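Local coordinates for putative uncharacterized protein (Mycobacterium avium, PDB 2Z6V) that is of uncharacterised function but belongs to the sulfotransferase family and so probably transfers a sulfonate group from an activated donor to an acceptor molecule, at residues 59-64 against 206-211; 65-70 against 296-301; 143-148 against 155-160; 232-237 against 243-248; 318-323 against 399-404. One frame throughout, in Å; residues are numbered along the deposited sequence.

Contact 4 is the buried one: leucines of helix 224-238 pack on a tryptophan of the parallel sheet, with no polar bond between them. Contact 3 lies on the same side of the chain and touches it, since the proline-rich loop 143-148 rests on that helix; here an arginine holds a carbonyl in a partly buried setting. Contacts 1 and 2 also touch, through Phe68 and Ser65 packing on loop 206-211; the first is a carboxylate taking two hydrogen bonds, the second a purely apolar patch at the surface. Contact 5, apart from the rest, joins two helices by a leucine and a salt bridge. Depth alone does not set chemistry: core and surface are apolar, partly buried contacts polar.

Contact 1: residues 59-64 against 206-211; sequences VDEVNT and SFLPTD. With PLM (palmitic acid), chain C.
Glu61, of helix 50-64, sends its carboxylate to Thr210 in the loop 206-211. OE2 of Glu61 accepts from Thr210 OG1 at 2.5 Å and from Thr210 N at 3.2 Å. The hydroxyl arrives from above the carboxylate plane, whereas the amide N-H comes nearly head-on to the C-O bond, so the two reach it from different directions. A chi1 of -158° turns Glu61 CG away from N, beside the carbonyl carbon, and the chain continues extended. Pro209 CD and Leu208 CB both lie on one side of Glu61 OE2, at 3.1 and 3.6 Å. Glutamate suits this place for its reach, threonine for a hydroxyl beside its own amide. At the loop's start, palmitic acid O2 approaches Ser206 N to 2.6 Å; the ligand is also hydrogen-bonded to Gln311 NE2. Arg212, bonded to Asp60 and only weakly paired with Glu61 OE1, adds positive charge nearby. Two donors on OE2, with that arginine close, would be expected to favour the ionised carboxylate despite its burial.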
# COMPACT_ATOMS: atom_id res chain seq x y z
N VAL A 59 -5.61 -12.82 14.62
CA VAL A 59 -5.61 -13.07 16.05
C VAL A 59 -5.37 -14.54 16.40
O VAL A 59 -4.59 -14.86 17.30
CB VAL A 59 -6.93 -12.63 16.69
CG1 VAL A 59 -6.97 -13.01 18.15
CG2 VAL A 59 -7.10 -11.13 16.52
N ASP A 60 -6.03 -15.43 15.67
CA ASP A 60 -5.89 -16.85 15.91
C ASP A 60 -4.43 -17.28 15.77
O ASP A 60 -3.96 -18.14 16.51
CB ASP A 60 -6.73 -17.64 14.93
CG ASP A 60 -6.63 -19.13 15.16
OD1 ASP A 60 -7.00 -19.57 16.27
OD2 ASP A 60 -6.17 -19.85 14.25
N GLU A 61 -3.73 -16.66 14.83
CA GLU A 61 -2.34 -17.00 14.58
C GLU A 61 -1.37 -16.40 15.60
O GLU A 61 -0.45 -17.08 16.05
CB GLU A 61 -1.93 -16.59 13.17
CG GLU A 61 -0.72 -17.36 12.66
CD GLU A 61 -0.50 -17.20 11.17
OE1 GLU A 61 -1.51 -17.08 10.43
OE2 GLU A 61 0.67 -17.20 10.73
N VAL A 62 -1.56 -15.13 15.97
CA VAL A 62 -0.65 -14.54 16.95
C VAL A 62 -0.79 -15.24 18.30
O VAL A 62 0.15 -15.24 19.11
CB VAL A 62 -0.88 -13.01 17.13
CG1 VAL A 62 -0.72 -12.31 15.79
CG2 VAL A 62 -2.25 -12.75 17.72
N ASN A 63 -1.95 -15.83 18.54
CA ASN A 63 -2.20 -16.56 19.78
C ASN A 63 -1.57 -17.95 19.71
O ASN A 63 -0.90 -18.38 20.65
CB ASN A 63 -3.70 -16.74 20.04
CG ASN A 63 -4.37 -15.48 20.57
OD1 ASN A 63 -3.72 -14.63 21.18
ND2 ASN A 63 -5.68 -15.37 20.37
N THR A 64 -1.78 -18.63 18.59
CA THR A 64 -1.28 -19.99 18.42
C THR A 64 0.14 -20.21 17.89
O THR A 64 0.85 -21.09 18.37
CB THR A 64 -2.24 -20.80 17.52
OG1 THR A 64 -2.26 -20.23 16.21
CG2 THR A 64 -3.64 -20.79 18.10
N SER A 206 2.73 -9.99 6.00
CA SER A 206 4.16 -9.88 6.20
C SER A 206 4.48 -9.91 7.70
O SER A 206 5.64 -10.00 8.09
CB SER A 206 4.70 -8.60 5.56
OG SER A 206 4.08 -7.46 6.09
N PHE A 207 3.44 -9.85 8.52
CA PHE A 207 3.61 -9.90 9.97
C PHE A 207 3.20 -11.27 10.48
O PHE A 207 3.15 -11.50 11.69
CB PHE A 207 2.75 -8.82 10.65
CG PHE A 207 3.32 -7.44 10.55
CD1 PHE A 207 4.34 -7.04 11.40
CD2 PHE A 207 2.89 -6.57 9.56
CE1 PHE A 207 4.92 -5.77 11.27
CE2 PHE A 207 3.47 -5.31 9.41
CZ PHE A 207 4.48 -4.91 10.26
N LEU A 208 2.89 -12.18 9.56
CA LEU A 208 2.49 -13.54 9.94
C LEU A 208 3.50 -14.56 9.43
O LEU A 208 4.01 -14.46 8.32
CB LEU A 208 1.08 -13.84 9.41
CG LEU A 208 0.02 -12.82 9.85
CD1 LEU A 208 -1.34 -13.21 9.30
CD2 LEU A 208 -0.04 -12.75 11.36
N PRO A 209 3.82 -15.57 10.26
CA PRO A 209 4.79 -16.61 9.88
C PRO A 209 4.35 -17.53 8.75
O PRO A 209 5.18 -18.03 7.99
CB PRO A 209 5.00 -17.36 11.20
CG PRO A 209 3.65 -17.26 11.84
CD PRO A 209 3.29 -15.81 11.61
N THR A 210 3.05 -17.76 8.64
CA THR A 210 2.53 -18.63 7.59
C THR A 210 1.90 -17.82 6.46
O THR A 210 1.95 -16.59 6.44
CB THR A 210 1.48 -19.59 8.15
OG1 THR A 210 0.45 -18.83 8.81
CG2 THR A 210 2.12 -20.56 9.13
N ASP A 211 1.29 -18.53 5.52
CA ASP A 211 0.65 -17.89 4.38
C ASP A 211 -0.86 -18.14 4.38
O ASP A 211 -1.52 -17.93 3.37
CB ASP A 211 1.27 -18.39 3.07
CG ASP A 211 0.86 -19.82 2.74
OD1 ASP A 211 0.63 -20.61 3.68
OD2 ASP A 211 0.80 -20.16 1.54
C1 PLM C . 2.99 -9.63 2.66
O1 PLM C . 2.89 -10.86 2.51
O2 PLM C . 2.51 -8.96 3.61
C2 PLM C . 3.76 -8.84 1.59
C3 PLM C . 3.29 -9.22 0.19
C4 PLM C . 3.94 -8.36 -0.90
C5 PLM C . 3.61 -6.87 -0.72
C6 PLM C . 4.50 -6.22 0.34
C7 PLM C . 3.94 -4.84 0.72
C8 PLM C . 2.68 -4.99 1.57
C9 PLM C . 1.65 -3.93 1.17
CA PLM C . 2.25 -2.53 1.16
CB PLM C . 1.42 -1.57 0.31
CC PLM C . 1.26 -2.13 -1.11
CD PLM C . 0.17 -3.20 -1.15
CE PLM C . 0.32 -4.14 -2.36
CF PLM C . 1.61 -4.95 -2.24
CG PLM C . 1.74 -5.99 -3.34

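Contact 2: residues 65-70 against 296-301; sequences SPVFTP and TELLDQ
Val67 lies against Leu298 and Leu299, and its two methyl groups divide the work. CG2 of Val67 meets Leu298 CB at 4.1 Å. CG1 of Val67, which a chi1 of -179° places on the far side of CB from N, meets Leu299 CD2 at 4.0 Å. Branching at CB thus lets the valine touch two neighbouring leucines at once. Leu298 lies alongside Val67, the two running past each other in opposite senses, and its CD1 settles against Val67 CA at 3.8 Å. Leu299 comes in at about a right angle to the valine and brings only the end of its side chain.

That is the close part; no hydrogen bond crosses between the segments. On the looser side Leu298 is exposed for all its apolar character, and Pro66 offers only its carbonyl oxygen, 3.9 Å from Leu298 CD1. A short 3-10 segment, 296-298, carries Leu298; Leu299 follows it, with Leu299 N bonded to Thr296 O at 3.0 Å.

Backbone bonds from Val67 to Asn295 and from Thr69 to Val293 tie the loop 65-70 to the end of helix 287-293 and the residues after it. The contact thus joins the link between helices 50-64 and 70-96 to the link between helices 287-293 and 301-326, where Asp300 caps the start of the latter.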
# COMPACT_ATOMS: atom_id res chain seq x y z
N SER A 65 0.56 -19.44 16.89
CA SER A 65 1.89 -19.64 16.33
C SER A 65 3.03 -19.37 17.31
O SER A 65 3.04 -18.35 18.00
CB SER A 65 2.10 -18.78 15.09
OG SER A 65 3.38 -19.03 14.53
N PRO A 66 3.99 -20.31 17.39
CA PRO A 66 5.15 -20.21 18.28
C PRO A 66 6.27 -19.35 17.69
O PRO A 66 7.21 -19.00 18.40
CB PRO A 66 5.58 -21.66 18.43
CG PRO A 66 5.29 -22.22 17.07
CD PRO A 66 3.91 -21.65 16.78
N VAL A 67 6.17 -19.02 16.41
CA VAL A 67 7.20 -18.21 15.78
C VAL A 67 7.21 -16.76 16.28
O VAL A 67 8.20 -16.05 16.13
CB VAL A 67 7.05 -18.22 14.26
CG1 VAL A 67 8.15 -17.39 13.61
CG2 VAL A 67 7.11 -19.65 13.76
N PHE A 68 6.10 -16.34 16.88
CA PHE A 68 5.99 -14.98 17.40
C PHE A 68 6.73 -14.75 18.71
O PHE A 68 6.77 -15.61 19.58
CB PHE A 68 4.51 -14.61 17.63
CG PHE A 68 3.78 -14.21 16.39
CD1 PHE A 68 4.21 -13.11 15.65
CD2 PHE A 68 2.67 -14.91 15.96
CE1 PHE A 68 3.53 -12.73 14.50
CE2 PHE A 68 1.98 -14.54 14.81
CZ PHE A 68 2.42 -13.44 14.08
N THR A 69 7.32 -13.57 18.82
CA THR A 69 8.02 -13.16 20.03
C THR A 69 6.90 -12.65 20.92
O THR A 69 5.92 -12.10 20.42
CB THR A 69 8.98 -11.99 19.73
OG1 THR A 69 10.15 -12.49 19.07
CG2 THR A 69 9.37 -11.28 21.01
N PRO A 70 7.00 -12.84 22.24
CA PRO A 70 5.91 -12.32 23.07
C PRO A 70 5.65 -10.84 22.75
O PRO A 70 4.52 -10.36 22.78
CB PRO A 70 6.40 -12.54 24.50
CG PRO A 70 7.90 -12.61 24.35
CD PRO A 70 8.07 -13.40 23.08
N THR A 296 13.15 -15.19 14.09
CA THR A 296 13.69 -15.50 12.78
C THR A 296 14.37 -16.85 12.57
O THR A 296 14.41 -17.35 11.45
CB THR A 296 14.65 -14.40 12.30
OG1 THR A 296 15.61 -14.12 13.32
CG2 THR A 296 13.88 -13.13 11.97
N GLU A 297 14.91 -17.46 13.63
CA GLU A 297 15.58 -18.75 13.46
C GLU A 297 14.58 -19.86 13.13
O GLU A 297 14.96 -20.92 12.64
CB GLU A 297 16.38 -19.14 14.70
CG GLU A 297 15.58 -19.18 15.99
CD GLU A 297 15.62 -17.85 16.72
OE1 GLU A 297 16.74 -17.36 16.99
OE2 GLU A 297 14.53 -17.31 17.02
N LEU A 298 13.31 -19.62 13.40
CA LEU A 298 12.29 -20.61 13.10
C LEU A 298 11.79 -20.46 11.66
O LEU A 298 10.99 -21.25 11.18
CB LEU A 298 11.12 -20.46 14.09
CG LEU A 298 11.47 -20.68 15.56
CD1 LEU A 298 10.25 -20.46 16.42
CD2 LEU A 298 12.00 -22.10 15.76
N LEU A 299 12.29 -19.43 10.98
CA LEU A 299 11.89 -19.17 9.60
C LEU A 299 12.83 -19.79 8.58
O LEU A 299 14.03 -19.91 8.81
CB LEU A 299 11.84 -17.66 9.34
CG LEU A 299 10.82 -16.84 10.12
CD1 LEU A 299 10.98 -15.38 9.73
CD2 LEU A 299 9.41 -17.32 9.80
N ASP A 300 12.27 -20.20 7.44
CA ASP A 300 13.05 -20.79 6.37
C ASP A 300 12.96 -19.84 5.17
O ASP A 300 11.90 -19.73 4.53
CB ASP A 300 12.49 -22.17 6.01
CG ASP A 300 13.15 -22.78 4.78
OD1 ASP A 300 14.28 -22.36 4.43
OD2 ASP A 300 12.55 -23.70 4.17
N GLN A 301 14.06 -19.14 4.88
CA GLN A 301 14.11 -18.18 3.78
C GLN A 301 13.96 -18.80 2.40
O GLN A 301 13.59 -18.13 1.44
CB GLN A 301 15.41 -17.37 3.83
CG GLN A 301 15.50 -16.44 5.04
CD GLN A 301 14.40 -15.38 5.05
OE1 GLN A 301 14.10 -14.80 6.10
NE2 GLN A 301 13.81 -15.12 3.89

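Contact 3: residues 143-148 against 155-160; sequences PIPPAS and DPRCLA
Arg157 grips the carbonyl oxygen of Pro145 end-on with both terminal nitrogens. NH1 lies 2.6 Å from Pro145 O, and NH2 lies 3.0 Å from the same oxygen, which sits in the guanidinium plane. Arginine suits the place because its flat, forked end can also serve a second partner from another edge. Its NE and NH2 hold Asp155 side-on, at 2.7 Å from Asp155 OD1 and 2.7 Å from Asp155 OD2, in a salt bridge that fixes the rotation of the guanidinium group. A bend in the arginine chain at chi3 (-64°) turns that group back toward the aspartate. Asp155 is the N-cap of helix 156-166, its OD1 also taking the amide N-H of Arg157.

Pro145 follows a cis peptide bond and packs its ring carbon CD 3.3 Å from Arg157 NH1, the ring and the arginine chain lying nearly at right angles. Ala147, whose single methyl is small enough to lie close, sets CB 3.6 Å from Asp155 OD2 and 4.0 Å from Arg157 NH2.

The helix start is thus fastened to the proline-rich loop after strand 132-134, while Pro143, Ile144 and Pro146 of that loop pack against helices 70-96 and 224-238.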
# COMPACT_ATOMS: atom_id res chain seq x y z
N PRO A 143 -7.17 9.91 10.65
CA PRO A 143 -8.07 10.43 9.61
C PRO A 143 -9.12 11.46 10.02
O PRO A 143 -9.37 12.42 9.30
CB PRO A 143 -8.70 9.17 9.04
CG PRO A 143 -8.80 8.28 10.24
CD PRO A 143 -7.44 8.48 10.90
N ILE A 144 -9.73 11.24 11.19
CA ILE A 144 -10.80 12.10 11.68
C ILE A 144 -10.35 13.10 12.74
O ILE A 144 -9.69 12.73 13.71
CB ILE A 144 -11.94 11.22 12.28
CG1 ILE A 144 -12.44 10.24 11.22
CG2 ILE A 144 -13.08 12.08 12.81
CD1 ILE A 144 -12.81 10.89 9.90
N PRO A 145 -10.71 14.39 12.58
CA PRO A 145 -11.50 15.01 11.50
C PRO A 145 -10.59 15.40 10.33
O PRO A 145 -9.42 15.70 10.53
CB PRO A 145 -12.11 16.26 12.17
CG PRO A 145 -11.83 16.08 13.65
CD PRO A 145 -10.53 15.34 13.68
N PRO A 146 -11.12 15.42 9.09
CA PRO A 146 -10.28 15.77 7.94
C PRO A 146 -9.80 17.22 7.94
O PRO A 146 -10.45 18.10 8.50
CB PRO A 146 -11.19 15.44 6.75
CG PRO A 146 -12.55 15.82 7.28
CD PRO A 146 -12.54 15.28 8.71
N ALA A 147 -8.64 17.45 7.33
CA ALA A 147 -8.06 18.78 7.28
C ALA A 147 -8.31 19.49 5.96
O ALA A 147 -8.63 18.86 4.94
CB ALA A 147 -6.55 18.71 7.53
N SER A 148 -8.17 20.81 5.98
CA SER A 148 -8.34 21.62 4.79
C SER A 148 -7.14 21.42 3.86
O SER A 148 -6.07 20.94 4.29
CB SER A 148 -8.43 23.09 5.19
OG SER A 148 -7.21 23.50 5.78
N ASP A 155 -0.98 20.34 9.46
CA ASP A 155 -1.92 19.99 10.50
C ASP A 155 -1.14 19.41 11.69
O ASP A 155 -0.25 18.57 11.52
CB ASP A 155 -2.92 18.97 9.96
CG ASP A 155 -4.01 18.63 10.95
OD1 ASP A 155 -3.73 17.86 11.91
OD2 ASP A 155 -5.14 19.14 10.78
N PRO A 156 -1.46 19.87 12.91
CA PRO A 156 -0.79 19.41 14.14
C PRO A 156 -0.64 17.88 14.25
O PRO A 156 0.32 17.40 14.84
CB PRO A 156 -1.67 19.99 15.24
CG PRO A 156 -2.14 21.28 14.64
CD PRO A 156 -2.50 20.87 13.23
N ARG A 157 -1.58 17.13 13.69
CA ARG A 157 -1.47 15.68 13.76
C ARG A 157 -0.34 15.23 12.85
O ARG A 157 0.36 14.26 13.15
CB ARG A 157 -2.80 15.03 13.35
CG ARG A 157 -3.89 15.23 14.40
CD ARG A 157 -5.27 15.06 13.80
NE ARG A 157 -5.56 16.07 12.80
CZ ARG A 157 -6.67 16.09 12.07
NH1 ARG A 157 -7.59 15.16 12.24
NH2 ARG A 157 -6.87 17.04 11.17
N CYS A 158 -0.16 15.94 11.75
CA CYS A 158 0.92 15.63 10.84
C CYS A 158 2.25 16.06 11.48
O CYS A 158 3.22 15.31 11.48
CB CYS A 158 0.74 16.38 9.52
SG CYS A 158 2.04 16.04 8.35
N LEU A 159 2.28 17.27 12.04
CA LEU A 159 3.49 17.75 12.68
C LEU A 159 3.89 16.86 13.86
O LEU A 159 5.07 16.54 14.03
CB LEU A 159 3.30 19.20 13.15
CG LEU A 159 3.05 20.19 12.01
CD1 LEU A 159 3.07 21.61 12.56
CD2 LEU A 159 4.11 20.02 10.92
N ALA A 160 2.91 16.46 14.66
CA ALA A 160 3.16 15.60 15.81
C ALA A 160 3.78 14.29 15.36
O ALA A 160 4.68 13.76 16.01
CB ALA A 160 1.87 15.34 16.57

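Contact 4: residues 232-237 against 243-248; sequences RYLQVL and GSWSLK
Leu234 rests a methyl over the six-membered ring of Trp245. CD2 of Leu234 sits 3.5 Å from the centroid of that ring and only 5° off its normal, a CH-pi contact over the face. The ring offers a broad flat floor, and the leucine is the bump set down upon it, its CB adding contact at 3.9 Å from Trp245 CE2. Leu237, one turn further along the helix, meets the same ring differently: its CB stands at the rim, near the ring plane, 3.7 Å from Trp245 CH2. The benzo ring therefore sits in a corner formed by the two leucines, one over its face and one at its rim.

The second branch of Leu234 is not wasted. CD1 of Leu234 meets Leu247 CD1 tip to tip at 3.7 Å, so the forked end sits in the angle between the tryptophan face and Leu247. Trp245 and Leu247, two residues apart, lie on the same face of the strand, as alternation requires. Tryptophan suits its place because the large indole reaches across to the helix backbone, with Trp245 CZ2 3.4 Å from Leu234 O.

The axes of 232-237 and 244-248 approach to 10.8 Å, with 128° between their directions. Helix 224-238 lies over strand 244-248, which runs inside the parallel sheet, bonded to 109-113 on one flank and to 132-134 on the other.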
# COMPACT_ATOMS: atom_id res chain seq x y z
N ARG A 232 -15.52 5.58 0.74
CA ARG A 232 -16.08 6.38 1.83
C ARG A 232 -14.96 7.17 2.52
O ARG A 232 -15.12 8.35 2.85
CB ARG A 232 -16.78 5.48 2.85
CG ARG A 232 -18.13 4.92 2.40
CD ARG A 232 -18.79 4.14 3.52
NE ARG A 232 -18.73 2.70 3.28
CZ ARG A 232 -18.21 1.82 4.12
NH1 ARG A 232 -17.69 2.23 5.26
NH2 ARG A 232 -18.20 0.54 3.81
N TYR A 233 -13.83 6.49 2.72
CA TYR A 233 -12.67 7.10 3.35
C TYR A 233 -12.26 8.31 2.51
O TYR A 233 -12.09 9.41 3.04
CB TYR A 233 -11.52 6.10 3.37
CG TYR A 233 -10.52 6.29 4.48
CD1 TYR A 233 -10.61 5.53 5.65
CD2 TYR A 233 -9.46 7.17 4.35
CE1 TYR A 233 -9.65 5.64 6.67
CE2 TYR A 233 -8.48 7.30 5.35
CZ TYR A 233 -8.58 6.52 6.51
OH TYR A 233 -7.63 6.61 7.50
N LEU A 234 -12.10 8.10 1.21
CA LEU A 234 -11.70 9.19 0.33
C LEU A 234 -12.74 10.31 0.30
O LEU A 234 -12.38 11.48 0.20
CB LEU A 234 -11.44 8.66 -1.08
CG LEU A 234 -10.29 7.65 -1.15
CD1 LEU A 234 -10.14 7.15 -2.57
CD2 LEU A 234 -9.00 8.31 -0.69
N GLN A 235 -14.02 9.96 0.42
CA GLN A 235 -15.05 10.99 0.42
C GLN A 235 -14.96 11.86 1.68
O GLN A 235 -15.33 13.04 1.65
CB GLN A 235 -16.44 10.35 0.30
CG GLN A 235 -16.71 9.77 -1.08
CD GLN A 235 -17.96 8.93 -1.12
OE1 GLN A 235 -18.09 7.96 -0.37
NE2 GLN A 235 -18.89 9.31 -1.99
N VAL A 236 -14.46 11.29 2.77
CA VAL A 236 -14.31 12.04 4.00
C VAL A 236 -13.12 13.00 3.88
O VAL A 236 -13.18 14.14 4.35
CB VAL A 236 -14.06 11.11 5.21
CG1 VAL A 236 -13.71 11.94 6.45
CG2 VAL A 236 -15.30 10.25 5.47
N LEU A 237 -12.05 12.55 3.25
CA LEU A 237 -10.88 13.40 3.08
C LEU A 237 -11.16 14.51 2.07
O LEU A 237 -10.66 15.63 2.22
CB LEU A 237 -9.67 12.56 2.66
CG LEU A 237 -9.18 11.51 3.67
CD1 LEU A 237 -8.05 10.67 3.04
CD2 LEU A 237 -8.68 12.19 4.95
N GLY A 243 -10.38 17.57 -4.70
CA GLY A 243 -9.45 17.40 -5.80
C GLY A 243 -9.61 16.07 -6.51
O GLY A 243 -10.48 15.25 -6.16
N SER A 244 -8.79 15.84 -7.52
CA SER A 244 -8.83 14.58 -8.25
C SER A 244 -7.82 13.67 -7.56
O SER A 244 -6.65 14.03 -7.39
CB SER A 244 -8.44 14.80 -9.71
OG SER A 244 -8.43 13.58 -10.43
N TRP A 245 -8.25 12.47 -7.18
CA TRP A 245 -7.37 11.55 -6.48
C TRP A 245 -6.26 10.86 -7.26
O TRP A 245 -6.42 10.46 -8.41
CB TRP A 245 -8.20 10.48 -5.75
CG TRP A 245 -8.94 11.00 -4.55
CD1 TRP A 245 -10.25 11.38 -4.49
CD2 TRP A 245 -8.40 11.22 -3.24
NE1 TRP A 245 -10.55 11.83 -3.23
CE2 TRP A 245 -9.44 11.74 -2.44
CE3 TRP A 245 -7.13 11.02 -2.66
CZ2 TRP A 245 -9.25 12.08 -1.09
CZ3 TRP A 245 -6.95 11.36 -1.32
CH2 TRP A 245 -8.01 11.88 -0.55
N SER A 246 -5.12 10.71 -6.59
CA SER A 246 -3.96 10.02 -7.14
C SER A 246 -3.70 8.94 -6.09
O SER A 246 -3.34 9.25 -4.97
CB SER A 246 -2.76 10.95 -7.24
OG SER A 246 -1.59 10.20 -7.52
N LEU A 247 -3.89 7.69 -6.46
CA LEU A 247 -3.72 6.60 -5.50
C LEU A 247 -2.72 5.56 -5.97
O LEU A 247 -2.42 5.47 -7.16
CB LEU A 247 -5.06 5.92 -5.25
CG LEU A 247 -6.18 6.90 -4.89
CD1 LEU A 247 -7.53 6.23 -5.00
CD2 LEU A 247 -5.93 7.43 -3.49
N LYS A 248 -2.23 4.78 -5.00
CA LYS A 248 -1.27 3.72 -5.27
C LYS A 248 -1.36 2.57 -4.27
O LYS A 248 -1.66 2.77 -3.10
CB LYS A 248 0.16 4.27 -5.26
CG LYS A 248 1.22 3.20 -5.48
CD LYS A 248 2.61 3.77 -5.75
CE LYS A 248 3.29 4.26 -4.48
NZ LYS A 248 4.70 4.69 -4.73

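Contact 5: residues 318-323 against 399-404; sequences RPLRAR and FAEYLD
Arg321 and Glu401 join two helices by a salt bridge, with Arg321 NH2 2.5 Å from Glu401 OE1. Arg321 NH2 is also 2.7 Å from Glu401 OE2. The carboxylate is met at the edge of the guanidinium group, the two planes turned 33° from each other. The arginine chain bends at chi2 (-55°) and again at chi3 to swing its end across, while chi1 of -168° sets Glu401 CG beside its carbonyl carbon and the chain reaches out nearly straight. With the axes of 318-323 and 399-404 no nearer than 11.1 Å, long side chains suit the bridge. Leu320 lies against it, its CB 3.9 Å above the Arg321 guanidinium plane and its CD2 3.5 Å from Glu401 OE2, while its CD1 meets the Tyr402 ring edge. Arg321 NH1 also bridges to Glu324, and the Tyr402 hydroxyl bonds to His272. Leu320 and Tyr402 both touch Trp270 of strand 267-272, packing helices 301-326 and 392-405 on the parallel sheet of the alpha/beta sulfotransferase fold.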
# COMPACT_ATOMS: atom_id res chain seq x y z
N ARG A 318 -3.74 -11.48 -12.48
CA ARG A 318 -5.01 -10.82 -12.19
C ARG A 318 -5.20 -9.64 -13.14
O ARG A 318 -6.22 -9.54 -13.82
CB ARG A 318 -5.08 -10.34 -10.74
CG ARG A 318 -5.39 -11.43 -9.74
CD ARG A 318 -6.72 -12.09 -10.06
NE ARG A 318 -7.05 -13.16 -9.14
CZ ARG A 318 -7.34 -12.99 -7.85
NH1 ARG A 318 -7.35 -11.77 -7.33
NH2 ARG A 318 -7.63 -14.04 -7.09
N PRO A 319 -4.21 -8.73 -13.21
CA PRO A 319 -4.37 -7.59 -14.11
C PRO A 319 -4.26 -7.99 -15.59
O PRO A 319 -4.88 -7.35 -16.44
CB PRO A 319 -3.27 -6.63 -13.66
CG PRO A 319 -2.22 -7.55 -13.13
CD PRO A 319 -3.02 -8.56 -12.36
N LEU A 320 -3.50 -9.03 -15.91
CA LEU A 320 -3.40 -9.45 -17.31
C LEU A 320 -4.77 -9.88 -17.84
O LEU A 320 -5.15 -9.52 -18.96
CB LEU A 320 -2.39 -10.58 -17.48
CG LEU A 320 -0.95 -10.08 -17.67
CD1 LEU A 320 0.05 -11.20 -17.45
CD2 LEU A 320 -0.81 -9.47 -19.06
N ARG A 321 -5.51 -10.63 -17.03
CA ARG A 321 -6.84 -11.08 -17.43
C ARG A 321 -7.79 -9.90 -17.58
O ARG A 321 -8.58 -9.85 -18.52
CB ARG A 321 -7.42 -12.06 -16.39
CG ARG A 321 -6.68 -13.38 -16.29
CD ARG A 321 -6.57 -14.09 -17.64
NE ARG A 321 -5.18 -14.17 -18.07
CZ ARG A 321 -4.72 -13.71 -19.24
NH1 ARG A 321 -5.54 -13.13 -20.10
NH2 ARG A 321 -3.43 -13.81 -19.53
N ALA A 322 -7.72 -8.95 -16.65
CA ALA A 322 -8.59 -7.77 -16.69
C ALA A 322 -8.32 -6.93 -17.92
O ALA A 322 -9.23 -6.36 -18.51
CB ALA A 322 -8.39 -6.94 -15.43
N ARG A 323 -7.04 -6.85 -18.30
CA ARG A 323 -6.62 -6.09 -19.47
C ARG A 323 -7.13 -6.75 -20.75
O ARG A 323 -7.54 -6.07 -21.69
CB ARG A 323 -5.08 -6.00 -19.49
CG ARG A 323 -4.48 -5.47 -20.78
CD ARG A 323 -2.98 -5.32 -20.64
NE ARG A 323 -2.36 -4.84 -21.87
CZ ARG A 323 -2.19 -5.59 -22.96
NH1 ARG A 323 -2.60 -6.85 -22.96
NH2 ARG A 323 -1.63 -5.08 -24.04
N PHE A 399 6.22 -15.45 -15.17
CA PHE A 399 6.21 -14.17 -15.88
C PHE A 399 6.35 -14.27 -17.39
O PHE A 399 6.57 -13.26 -18.06
CB PHE A 399 7.33 -13.28 -15.34
CG PHE A 399 7.37 -13.18 -13.84
CD1 PHE A 399 6.33 -12.58 -13.14
CD2 PHE A 399 8.46 -13.69 -13.13
CE1 PHE A 399 6.37 -12.48 -11.75
CE2 PHE A 399 8.51 -13.59 -11.75
CZ PHE A 399 7.46 -12.99 -11.05
N ALA A 400 6.25 -15.48 -17.92
CA ALA A 400 6.39 -15.70 -19.36
C ALA A 400 5.50 -14.77 -20.17
O ALA A 400 5.99 -13.98 -20.98
CB ALA A 400 6.07 -17.15 -19.70
N GLU A 401 4.19 -14.86 -19.95
CA GLU A 401 3.23 -14.02 -20.66
C GLU A 401 3.55 -12.56 -20.41
O GLU A 401 3.72 -11.78 -21.33
CB GLU A 401 1.80 -14.31 -20.19
CG GLU A 401 0.73 -13.70 -21.08
CD GLU A 401 -0.62 -13.55 -20.39
OE1 GLU A 401 -0.99 -14.43 -19.58
OE2 GLU A 401 -1.31 -12.55 -20.66
N TYR A 402 3.63 -12.21 -19.13
CA TYR A 402 3.93 -10.86 -18.70
C TYR A 402 5.09 -10.23 -19.46
O TYR A 402 4.97 -9.12 -20.00
CB TYR A 402 4.25 -10.86 -17.20
CG TYR A 402 4.51 -9.50 -16.62
CD1 TYR A 402 3.51 -8.53 -16.60
CD2 TYR A 402 5.76 -9.17 -16.07
CE1 TYR A 402 3.74 -7.27 -16.05
CE2 TYR A 402 5.99 -7.92 -15.52
CZ TYR A 402 4.98 -6.98 -15.52
OH TYR A 402 5.18 -5.73 -14.97
N LEU A 403 6.23 -10.92 -19.50
CA LEU A 403 7.40 -10.40 -20.20
C LEU A 403 7.16 -10.39 -21.70
O LEU A 403 7.77 -9.60 -22.42
CB LEU A 403 8.64 -11.24 -19.88
CG LEU A 403 9.21 -11.06 -18.47
CD1 LEU A 403 10.29 -12.09 -18.21
CD2 LEU A 403 9.75 -9.65 -18.31
N ASP A 404 6.27 -11.25 -22.16
CA ASP A 404 5.97 -11.33 -23.57
C ASP A 404 5.05 -10.21 -24.05
O ASP A 404 5.17 -9.74 -25.18
CB ASP A 404 5.35 -12.68 -23.90
CG ASP A 404 5.10 -12.84 -25.38
OD1 ASP A 404 6.09 -12.81 -26.15
OD2 ASP A 404 3.92 -12.98 -25.77